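Local coordinates for suppressor protein MPT5 (Saccharomyces cerevisiae, PDB 5BYM) that binds target mRNAs in their 3'-untranslated regions through its Pumilio homology domain and regulates their expression after transcription, repressing HO expression, at residues D12-K17 with Y46-P51; L135-N140 with I171-H176; I297-I302 with N359-K364. One frame throughout, in Å; residues are numbered along the deposited sequence.

Contact 1 (D12-K17 with Y46-P51); sequences DLDYIK and YEQIKP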
loop_
_atom_site.group_PDB
_atom_site.type_symbol
_atom_site.label_atom_id
_atom_site.label_comp_id
_atom_site.label_asym_id
_atom_site.label_seq_id
_atom_site.Cartn_x
_atom_site.Cartn_y
_atom_site.Cartn_z
ATOM N N ASP A 12 -45.926 -0.733 -15.627
ATOM C CA ASP A 12 -45.932 -2.027 -16.297
ATOM C C ASP A 12 -44.637 -2.316 -17.055
ATOM O O ASP A 12 -44.665 -2.650 -18.238
ATOM C CB ASP A 12 -47.122 -2.105 -17.259
ATOM C CG ASP A 12 -48.423 -1.655 -16.618
ATOM O OD1 ASP A 12 -48.708 -2.071 -15.476
ATOM O OD2 ASP A 12 -49.163 -0.880 -17.260
ATOM N N LEU A 13 -43.505 -2.199 -16.370
ATOM C CA LEU A 13 -42.212 -2.467 -16.990
ATOM C C LEU A 13 -41.492 -3.601 -16.262
ATOM O O LEU A 13 -41.569 -3.702 -15.036
ATOM C CB LEU A 13 -41.349 -1.202 -16.982
ATOM C CG LEU A 13 -42.050 0.091 -17.405
ATOM C CD1 LEU A 13 -41.109 1.278 -17.306
ATOM C CD2 LEU A 13 -42.598 -0.035 -18.813
ATOM N N ASP A 14 -40.799 -4.454 -17.015
ATOM C CA ASP A 14 -40.069 -5.577 -16.429
ATOM C C ASP A 14 -38.600 -5.215 -16.223
ATOM O O ASP A 14 -37.747 -5.492 -17.071
ATOM C CB ASP A 14 -40.205 -6.828 -17.302
ATOM C CG ASP A 14 -39.780 -8.095 -16.581
ATOM O OD1 ASP A 14 -39.470 -8.032 -15.371
ATOM O OD2 ASP A 14 -39.772 -9.163 -17.226
ATOM N N TYR A 15 -38.318 -4.603 -15.078
ATOM C CA TYR A 15 -37.008 -4.019 -14.798
ATOM C C TYR A 15 -35.875 -5.042 -14.711
ATOM O O TYR A 15 -34.736 -4.741 -15.066
ATOM C CB TYR A 15 -37.086 -3.173 -13.525
ATOM C CG TYR A 15 -37.989 -1.966 -13.669
ATOM C CD1 TYR A 15 -37.833 -1.082 -14.729
ATOM C CD2 TYR A 15 -39.009 -1.722 -12.760
ATOM C CE1 TYR A 15 -38.655 0.020 -14.870
ATOM C CE2 TYR A 15 -39.836 -0.619 -12.891
ATOM C CZ TYR A 15 -39.655 0.247 -13.949
ATOM O OH TYR A 15 -40.474 1.344 -14.089
ATOM N N ILE A 16 -36.188 -6.247 -14.247
ATOM C CA ILE A 16 -35.195 -7.314 -14.192
ATOM C C ILE A 16 -34.800 -7.759 -15.602
ATOM O O ILE A 16 -33.616 -7.903 -15.908
ATOM C CB ILE A 16 -35.688 -8.520 -13.356
ATOM C CG1 ILE A 16 -35.533 -8.240 -11.860
ATOM C CG2 ILE A 16 -34.902 -9.767 -13.695
ATOM C CD1 ILE A 16 -36.559 -7.295 -11.291
ATOM N N LYS A 17 -35.798 -7.958 -16.460
ATOM C CA LYS A 17 -35.557 -8.340 -17.847
ATOM C C LYS A 17 -34.777 -7.249 -18.580
ATOM O O LYS A 17 -33.889 -7.545 -19.382
ATOM C CB LYS A 17 -36.883 -8.634 -18.558
ATOM C CG LYS A 17 -36.750 -9.323 -19.908
ATOM C CD LYS A 17 -38.023 -10.095 -20.251
ATOM C CE LYS A 17 -38.292 -11.191 -19.222
ATOM N NZ LYS A 17 -39.635 -11.817 -19.379
ATOM N N TYR A 46 -37.033 -0.155 -7.646
ATOM C CA TYR A 46 -36.680 -0.605 -6.300
ATOM C C TYR A 46 -37.631 -1.671 -5.760
ATOM O O TYR A 46 -37.193 -2.615 -5.104
ATOM C CB TYR A 46 -36.624 0.604 -5.357
ATOM C CG TYR A 46 -36.547 0.300 -3.884
ATOM C CD1 TYR A 46 -35.406 -0.258 -3.327
ATOM C CD2 TYR A 46 -37.603 0.617 -3.039
ATOM C CE1 TYR A 46 -35.328 -0.520 -1.971
ATOM C CE2 TYR A 46 -37.536 0.360 -1.682
ATOM C CZ TYR A 46 -36.396 -0.209 -1.155
ATOM O OH TYR A 46 -36.317 -0.467 0.192
ATOM N N GLU A 47 -38.924 -1.529 -6.034
ATOM C CA GLU A 47 -39.901 -2.498 -5.541
ATOM C C GLU A 47 -39.829 -3.836 -6.278
ATOM O O GLU A 47 -40.075 -4.889 -5.686
ATOM C CB GLU A 47 -41.327 -1.935 -5.615
ATOM C CG GLU A 47 -41.627 -0.799 -4.646
ATOM C CD GLU A 47 -41.672 -1.244 -3.192
ATOM O OE1 GLU A 47 -41.746 -2.465 -2.933
ATOM O OE2 GLU A 47 -41.638 -0.366 -2.303
ATOM N N GLN A 48 -39.494 -3.790 -7.565
ATOM C CA GLN A 48 -39.472 -5.000 -8.389
ATOM C C GLN A 48 -38.199 -5.824 -8.204
ATOM O O GLN A 48 -38.175 -7.012 -8.524
ATOM C CB GLN A 48 -39.653 -4.669 -9.879
ATOM C CG GLN A 48 -41.071 -4.302 -10.299
ATOM C CD GLN A 48 -41.262 -4.327 -11.815
ATOM O OE1 GLN A 48 -40.462 -4.915 -12.545
ATOM N NE2 GLN A 48 -42.329 -3.686 -12.289
ATOM N N ILE A 49 -37.151 -5.191 -7.687
ATOM C CA ILE A 49 -35.831 -5.814 -7.614
ATOM C C ILE A 49 -35.410 -6.276 -6.217
ATOM O O ILE A 49 -34.361 -6.903 -6.077
ATOM C CB ILE A 49 -34.739 -4.862 -8.137
ATOM C CG1 ILE A 49 -34.635 -3.637 -7.229
ATOM C CG2 ILE A 49 -35.032 -4.445 -9.568
ATOM C CD1 ILE A 49 -33.794 -2.518 -7.813
ATOM N N LYS A 50 -36.204 -5.955 -5.195
ATOM C CA LYS A 50 -35.869 -6.295 -3.803
ATOM C C LYS A 50 -35.336 -7.725 -3.572
ATOM O O LYS A 50 -34.349 -7.906 -2.853
ATOM C CB LYS A 50 -37.055 -6.012 -2.864
ATOM C CG LYS A 50 -37.357 -4.537 -2.611
ATOM C CD LYS A 50 -38.460 -4.395 -1.560
ATOM C CE LYS A 50 -38.891 -2.947 -1.372
ATOM N NZ LYS A 50 -39.993 -2.822 -0.372
ATOM N N PRO A 51 -35.979 -8.743 -4.173
ATOM C CA PRO A 51 -35.432 -10.087 -3.953
ATOM C C PRO A 51 -34.258 -10.420 -4.877
ATOM O O PRO A 51 -33.725 -11.528 -4.797
ATOM C CB PRO A 51 -36.618 -11.010 -4.286
ATOM C CG PRO A 51 -37.820 -10.116 -4.396
ATOM C CD PRO A 51 -37.290 -8.798 -4.843
#

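Contact 2 (L135-N140 with I171-H176); sequences LINDLN and ITISTH. With nucleotides of chain B.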
loop_
_atom_site.group_PDB
_atom_site.type_symbol
_atom_site.label_atom_id
_atom_site.label_comp_id
_atom_site.label_asym_id
_atom_site.label_seq_id
_atom_site.Cartn_x
_atom_site.Cartn_y
_atom_site.Cartn_z
ATOM N N LEU A 135 -9.061 -11.765 -1.043
ATOM C CA LEU A 135 -9.597 -10.513 -1.575
ATOM C C LEU A 135 -8.484 -9.486 -1.789
ATOM O O LEU A 135 -8.406 -8.857 -2.845
ATOM C CB LEU A 135 -10.669 -9.936 -0.644
ATOM C CG LEU A 135 -12.057 -10.580 -0.653
ATOM C CD1 LEU A 135 -13.014 -9.810 0.245
ATOM C CD2 LEU A 135 -12.609 -10.658 -2.071
ATOM N N ILE A 136 -7.630 -9.336 -0.777
ATOM C CA ILE A 136 -6.506 -8.400 -0.805
ATOM C C ILE A 136 -5.599 -8.591 -2.027
ATOM O O ILE A 136 -5.112 -7.620 -2.611
ATOM C CB ILE A 136 -5.663 -8.535 0.484
ATOM C CG1 ILE A 136 -6.479 -8.104 1.703
ATOM C CG2 ILE A 136 -4.383 -7.716 0.401
ATOM C CD1 ILE A 136 -5.737 -8.270 3.014
ATOM N N ASN A 137 -5.386 -9.844 -2.417
ATOM C CA ASN A 137 -4.490 -10.152 -3.527
ATOM C C ASN A 137 -5.204 -10.394 -4.859
ATOM O O ASN A 137 -4.557 -10.597 -5.887
ATOM C CB ASN A 137 -3.589 -11.344 -3.174
ATOM C CG ASN A 137 -2.432 -10.957 -2.265
ATOM O OD1 ASN A 137 -1.828 -9.895 -2.425
ATOM N ND2 ASN A 137 -2.113 -11.824 -1.311
ATOM N N ASP A 138 -6.535 -10.363 -4.843
ATOM C CA ASP A 138 -7.319 -10.648 -6.046
ATOM C C ASP A 138 -7.482 -9.428 -6.953
ATOM O O ASP A 138 -7.656 -8.304 -6.474
ATOM C CB ASP A 138 -8.694 -11.202 -5.676
ATOM C CG ASP A 138 -9.407 -11.810 -6.860
ATOM O OD1 ASP A 138 -9.126 -12.987 -7.175
ATOM O OD2 ASP A 138 -10.244 -11.117 -7.474
ATOM N N LEU A 139 -7.438 -9.667 -8.262
ATOM C CA LEU A 139 -7.503 -8.604 -9.264
ATOM C C LEU A 139 -8.776 -7.763 -9.160
ATOM O O LEU A 139 -8.770 -6.576 -9.490
ATOM C CB LEU A 139 -7.358 -9.195 -10.670
ATOM C CG LEU A 139 -7.393 -8.228 -11.854
ATOM C CD1 LEU A 139 -6.351 -7.130 -11.689
ATOM C CD2 LEU A 139 -7.188 -8.972 -13.171
ATOM N N ASN A 140 -9.862 -8.377 -8.702
ATOM C CA ASN A 140 -11.108 -7.650 -8.486
ATOM C C ASN A 140 -11.327 -7.301 -7.011
ATOM O O ASN A 140 -11.946 -6.285 -6.691
ATOM C CB ASN A 140 -12.307 -8.441 -9.025
ATOM C CG ASN A 140 -12.180 -8.766 -10.503
ATOM O OD1 ASN A 140 -12.424 -7.918 -11.366
ATOM N ND2 ASN A 140 -11.812 -10.007 -10.805
ATOM N N ILE A 171 3.718 -12.406 4.324
ATOM C CA ILE A 171 4.465 -12.784 3.130
ATOM C C ILE A 171 3.511 -12.941 1.945
ATOM O O ILE A 171 3.834 -12.554 0.820
ATOM C CB ILE A 171 5.242 -14.102 3.335
ATOM C CG1 ILE A 171 6.050 -14.063 4.635
ATOM C CG2 ILE A 171 6.144 -14.385 2.141
ATOM C CD1 ILE A 171 7.149 -13.024 4.650
ATOM N N THR A 172 2.335 -13.511 2.207
ATOM C CA THR A 172 1.311 -13.695 1.178
ATOM C C THR A 172 0.870 -12.359 0.570
ATOM O O THR A 172 0.764 -12.229 -0.650
ATOM C CB THR A 172 0.078 -14.453 1.730
ATOM O OG1 THR A 172 0.477 -15.742 2.215
ATOM C CG2 THR A 172 -0.969 -14.636 0.643
ATOM N N ILE A 173 0.627 -11.370 1.426
ATOM C CA ILE A 173 0.223 -10.036 0.984
ATOM C C ILE A 173 1.382 -9.217 0.403
ATOM O O ILE A 173 1.334 -8.814 -0.757
ATOM C CB ILE A 173 -0.447 -9.229 2.125
ATOM C CG1 ILE A 173 -1.871 -9.724 2.388
ATOM C CG2 ILE A 173 -0.516 -7.759 1.772
ATOM C CD1 ILE A 173 -1.969 -10.891 3.335
ATOM N N SER A 174 2.416 -8.976 1.208
ATOM C CA SER A 174 3.509 -8.075 0.827
ATOM C C SER A 174 4.274 -8.493 -0.427
ATOM O O SER A 174 4.643 -7.648 -1.243
ATOM C CB SER A 174 4.501 -7.901 1.979
ATOM O OG SER A 174 3.880 -7.322 3.110
ATOM N N THR A 175 4.521 -9.792 -0.569
ATOM C CA THR A 175 5.277 -10.301 -1.710
ATOM C C THR A 175 4.381 -10.525 -2.927
ATOM O O THR A 175 4.679 -11.366 -3.776
ATOM C CB THR A 175 6.001 -11.621 -1.372
ATOM O OG1 THR A 175 5.038 -12.661 -1.164
ATOM C CG2 THR A 175 6.852 -11.457 -0.122
ATOM N N HIS A 176 3.289 -9.768 -3.006
ATOM C CA HIS A 176 2.324 -9.915 -4.091
ATOM C C HIS A 176 2.000 -8.565 -4.734
ATOM O O HIS A 176 1.910 -7.549 -4.038
ATOM C CB HIS A 176 1.048 -10.582 -3.568
ATOM C CG HIS A 176 0.109 -11.029 -4.643
ATOM N ND1 HIS A 176 -0.930 -10.246 -5.100
ATOM C CD2 HIS A 176 0.044 -12.185 -5.346
ATOM C CE1 HIS A 176 -1.590 -10.897 -6.040
ATOM N NE2 HIS A 176 -1.019 -12.077 -6.207
ATOM P P A B 7 -4.974 -5.182 -15.433
ATOM O OP1 A B 7 -4.153 -6.415 -15.328
ATOM O OP2 A B 7 -4.616 -4.143 -16.432
ATOM O "O5'" A B 7 -6.476 -5.624 -15.703
ATOM C "C5'" A B 7 -7.538 -4.696 -15.557
ATOM C "C4'" A B 7 -8.734 -5.329 -14.899
ATOM O "O4'" A B 7 -8.731 -5.026 -13.478
ATOM C "C3'" A B 7 -10.085 -4.828 -15.379
ATOM O "O3'" A B 7 -10.501 -5.429 -16.590
ATOM C "C2'" A B 7 -10.990 -5.128 -14.192
ATOM O "O2'" A B 7 -11.327 -6.508 -14.148
ATOM C "C1'" A B 7 -10.053 -4.820 -13.026
ATOM N N9 A B 7 -10.175 -3.416 -12.587
ATOM C C8 A B 7 -9.474 -2.326 -13.052
ATOM N N7 A B 7 -9.805 -1.199 -12.471
ATOM C C5 A B 7 -10.789 -1.566 -11.565
ATOM C C6 A B 7 -11.545 -0.823 -10.641
ATOM N N6 A B 7 -11.425 0.497 -10.470
ATOM N N1 A B 7 -12.444 -1.496 -9.888
ATOM C C2 A B 7 -12.567 -2.819 -10.058
ATOM N N3 A B 7 -11.914 -3.627 -10.892
ATOM C C4 A B 7 -11.029 -2.929 -11.627
#

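Contact 3 (I297-I302 with N359-K364); sequences ILLTTI and NDFSLK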
loop_
_atom_site.group_PDB
_atom_site.type_symbol
_atom_site.label_atom_id
_atom_site.label_comp_id
_atom_site.label_asym_id
_atom_site.label_seq_id
_atom_site.Cartn_x
_atom_site.Cartn_y
_atom_site.Cartn_z
ATOM N N ILE A 297 24.874 3.445 14.784
ATOM C CA ILE A 297 24.563 2.615 13.626
ATOM C C ILE A 297 25.278 3.123 12.375
ATOM O O ILE A 297 25.881 2.342 11.637
ATOM C CB ILE A 297 23.041 2.565 13.362
ATOM C CG1 ILE A 297 22.318 1.846 14.502
ATOM C CG2 ILE A 297 22.744 1.872 12.047
ATOM C CD1 ILE A 297 20.817 1.741 14.303
ATOM N N LEU A 298 25.216 4.434 12.148
ATOM C CA LEU A 298 25.837 5.052 10.975
ATOM C C LEU A 298 27.340 4.791 10.900
ATOM O O LEU A 298 27.856 4.431 9.843
ATOM C CB LEU A 298 25.564 6.560 10.941
ATOM C CG LEU A 298 26.214 7.315 9.778
ATOM C CD1 LEU A 298 25.746 6.753 8.443
ATOM C CD2 LEU A 298 25.941 8.811 9.860
ATOM N N LEU A 299 28.036 4.974 12.016
ATOM C CA LEU A 299 29.464 4.678 12.078
ATOM C C LEU A 299 29.686 3.183 11.861
ATOM O O LEU A 299 30.593 2.776 11.132
ATOM C CB LEU A 299 30.051 5.128 13.418
ATOM C CG LEU A 299 29.939 6.626 13.731
ATOM C CD1 LEU A 299 30.263 6.905 15.190
ATOM C CD2 LEU A 299 30.853 7.435 12.825
ATOM N N THR A 300 28.837 2.373 12.490
ATOM C CA THR A 300 28.871 0.925 12.311
ATOM C C THR A 300 28.555 0.580 10.852
ATOM O O THR A 300 29.118 -0.364 10.294
ATOM C CB THR A 300 27.880 0.208 13.258
ATOM O OG1 THR A 300 27.902 0.834 14.549
ATOM C CG2 THR A 300 28.245 -1.261 13.407
ATOM N N THR A 301 27.658 1.354 10.243
ATOM C CA THR A 301 27.359 1.218 8.820
ATOM C C THR A 301 28.611 1.516 7.999
ATOM O O THR A 301 29.045 0.688 7.197
ATOM C CB THR A 301 26.236 2.178 8.370
ATOM O OG1 THR A 301 25.163 2.153 9.321
ATOM C CG2 THR A 301 25.713 1.784 6.996
ATOM N N ILE A 302 29.181 2.703 8.211
ATOM C CA ILE A 302 30.400 3.130 7.526
ATOM C C ILE A 302 31.501 2.072 7.611
ATOM O O ILE A 302 32.111 1.724 6.600
ATOM C CB ILE A 302 30.933 4.463 8.103
ATOM C CG1 ILE A 302 29.935 5.600 7.866
ATOM C CG2 ILE A 302 32.268 4.820 7.477
ATOM C CD1 ILE A 302 30.251 6.865 8.646
ATOM N N ASN A 359 33.602 13.951 15.591
ATOM C CA ASN A 359 35.037 13.734 15.449
ATOM C C ASN A 359 35.358 12.395 14.790
ATOM O O ASN A 359 36.166 12.326 13.865
ATOM C CB ASN A 359 35.734 13.819 16.811
ATOM C CG ASN A 359 35.855 15.244 17.322
ATOM O OD1 ASN A 359 35.059 16.115 16.971
ATOM N ND2 ASN A 359 36.864 15.489 18.155
ATOM N N ASP A 360 34.719 11.335 15.276
ATOM C CA ASP A 360 34.971 9.989 14.769
ATOM C C ASP A 360 34.359 9.779 13.387
ATOM O O ASP A 360 34.742 8.860 12.662
ATOM C CB ASP A 360 34.420 8.945 15.741
ATOM C CG ASP A 360 34.781 9.241 17.182
ATOM O OD1 ASP A 360 35.942 9.623 17.446
ATOM O OD2 ASP A 360 33.896 9.097 18.050
ATOM N N PHE A 361 33.403 10.630 13.031
ATOM C CA PHE A 361 32.741 10.543 11.737
ATOM C C PHE A 361 33.717 10.817 10.601
ATOM O O PHE A 361 33.784 10.061 9.634
ATOM C CB PHE A 361 31.575 11.530 11.672
ATOM C CG PHE A 361 30.841 11.521 10.362
ATOM C CD1 PHE A 361 29.964 10.491 10.051
ATOM C CD2 PHE A 361 31.014 12.548 9.449
ATOM C CE1 PHE A 361 29.281 10.483 8.847
ATOM C CE2 PHE A 361 30.334 12.547 8.244
ATOM C CZ PHE A 361 29.465 11.514 7.943
ATOM N N SER A 362 34.480 11.897 10.729
ATOM C CA SER A 362 35.411 12.308 9.685
ATOM C C SER A 362 36.554 11.317 9.476
ATOM O O SER A 362 37.089 11.205 8.374
ATOM C CB SER A 362 35.971 13.699 9.985
ATOM O OG SER A 362 34.928 14.655 10.052
ATOM N N LEU A 363 36.928 10.605 10.535
ATOM C CA LEU A 363 37.978 9.597 10.437
ATOM C C LEU A 363 37.466 8.347 9.717
ATOM O O LEU A 363 38.125 7.831 8.813
ATOM C CB LEU A 363 38.528 9.244 11.821
ATOM C CG LEU A 363 39.243 10.372 12.570
ATOM C CD1 LEU A 363 39.836 9.878 13.885
ATOM C CD2 LEU A 363 40.320 10.986 11.694
ATOM N N LYS A 364 36.289 7.870 10.119
ATOM C CA LYS A 364 35.628 6.757 9.438
ATOM C C LYS A 364 35.375 7.087 7.966
ATOM O O LYS A 364 35.727 6.310 7.076
ATOM C CB LYS A 364 34.301 6.418 10.126
ATOM C CG LYS A 364 34.422 5.817 11.524
ATOM C CD LYS A 364 34.901 4.372 11.479
ATOM C CE LYS A 364 34.740 3.693 12.833
ATOM N NZ LYS A 364 35.379 2.347 12.864
#

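Contact 1 (D12-K17 with Y46-P51)
Gln-48 and the backbone of Leu-13 and Tyr-15 form a polar contact of one side chain with main chain near the N-terminal end of the Pumilio homology domain, where the loop entering helix 15-19 meets the C-terminal part of helix 39-49. The case illustrates how one amide can read two backbone groups at once. Beyond CG the side chain of Gln-48 runs extended (chi2 -166°), which carries its amide across to that backbone. There NE2 of Gln-48 donates to the carbonyl oxygen O of Leu-13 over 2.9 Å, arriving nearly head-on to that carbonyl and close to the amide's own plane. The other half of the amide is held less firmly: the backbone N of Tyr-15 makes a weak bond of 3.3 Å to OE1 of Gln-48. Together the two bonds tie the amide to the backbone just where the helix begins. The Tyr-15 side chain crosses that of Gln-48 at about a right angle, ring and amide planes 41° apart, with CD2 of Tyr-15 3.5 Å from OE1 of Gln-48. One residue further along each segment, the contact becomes apolar, as CD1 of Ile-16 meets CG2 of Ile-49 at 3.7 Å. Among the neighbouring helices, Tyr-15 also rests on Leu-44 and Met-45 of helix 39-49, Ile-49 packs on Leu-56 of helix 53-58, and Tyr-46 reaches Phe-53 and, on helix 75-85, Gln-77 and Leu-80.

Contact 2 (L135-N140 with I171-H176)
With chi1 near -78° the carboxamide of Asn-137 swings beside its own backbone N and out toward helix 169-174, while His-176, its CG anti to the backbone N (chi1 -168°), turns its ring back to meet it. The pair links Pumilio repeat 4, at the end region of helix 129-137, to the loop that follows helix 169-174 in repeat 5, and illustrates how successive repeats are joined. Asn-137 reaches across: ND2 of Asn-137 donates to O of Thr-172 at 3.0 Å, from well above the carbonyl plane and with a bent N-H angle of 133°. Behind the amide, CB of Asn-137 sits over one face of the imidazole of His-176, 3.7 Å from the ring centroid, in a CH-pi contact. A small apolar patch accompanies these, CG2 of Ile-136 touching CG1 of Ile-173 at 3.8 Å, and Ile-136 leans as well on Val-182 of helix 177-189. Past the helix, an Asx turn, Asp-138 OD2 accepting from the backbone N of Asn-140, precedes the RNA contact. There Leu-139 CD1 packs against the ribose of A7 of chain B, whose O2' hydroxyl donates a weak bond of 3.3 Å to OD1 of Asn-140.

Contact 3 (I297-I302 with N359-K364)
Leu-298, Leu-299 and Ile-302 pack against Phe-361 and Lys-364 where two nearly parallel helices, 288-307 and 358-370, lie side by side in the alpha-helical array of the Pumilio homology domain. The axes of the two short segments approach to 10.2 Å with a signed crossing angle of 15°. No hydrogen bond crosses between the segments, and in this example the contact between them is packing alone.

The aromatic contacts centre on Phe-361. Its ring is set anti to the backbone N (chi1 179°), which brings it forward to the neighbouring helix. CE1 of Phe-361 is met by CD1 of Ile-302 at 3.8 Å and by CD2 of Leu-298 at 3.9 Å, so the two residues one turn apart on helix 288-307 bear on the same ring atom. The side chain of Ile-302 runs roughly at right angles to that of Phe-361. CD2 of Leu-299 comes in at the ring's edge, near its plane, and lies 3.8 Å from CA of Phe-361, close to the backbone of helix 358-370. Beyond the segments, Tyr-331 makes an edge-to-face contact with the same ring.

The polar component lies at the end of a long side chain. Lys-364 starts toward the partner helix but bends at chi2, and its NZ leads away from 297-302 to a salt bridge with Asp-303, the next residue on helix 288-307, a charged link between the same two helices.

An aliphatic contact involves the root of that lysine, which stays behind in the interface, with CB of Lys-364 3.7 Å from CG2 of Ile-302.

Contacts 1, 2 and 3 follow one another along the chain, each closing before the next opens, and they mark out the length of a single elongated, all-alpha Pumilio homology domain. Contact 2 is nearest the middle, its centre about 37 Å from that of contact 1 and about 40 Å from that of contact 3. The two outer centres are about 74 Å apart, on opposite sides of the chain's centre, and no two contacts touch. Each joins a different pair of helices, as expected of an array built by local stacking. Contact 2 alone includes an RNA nucleotide; for contacts 1 and 3 the nearest atoms are about 11 and 14 Å from the nucleic acid.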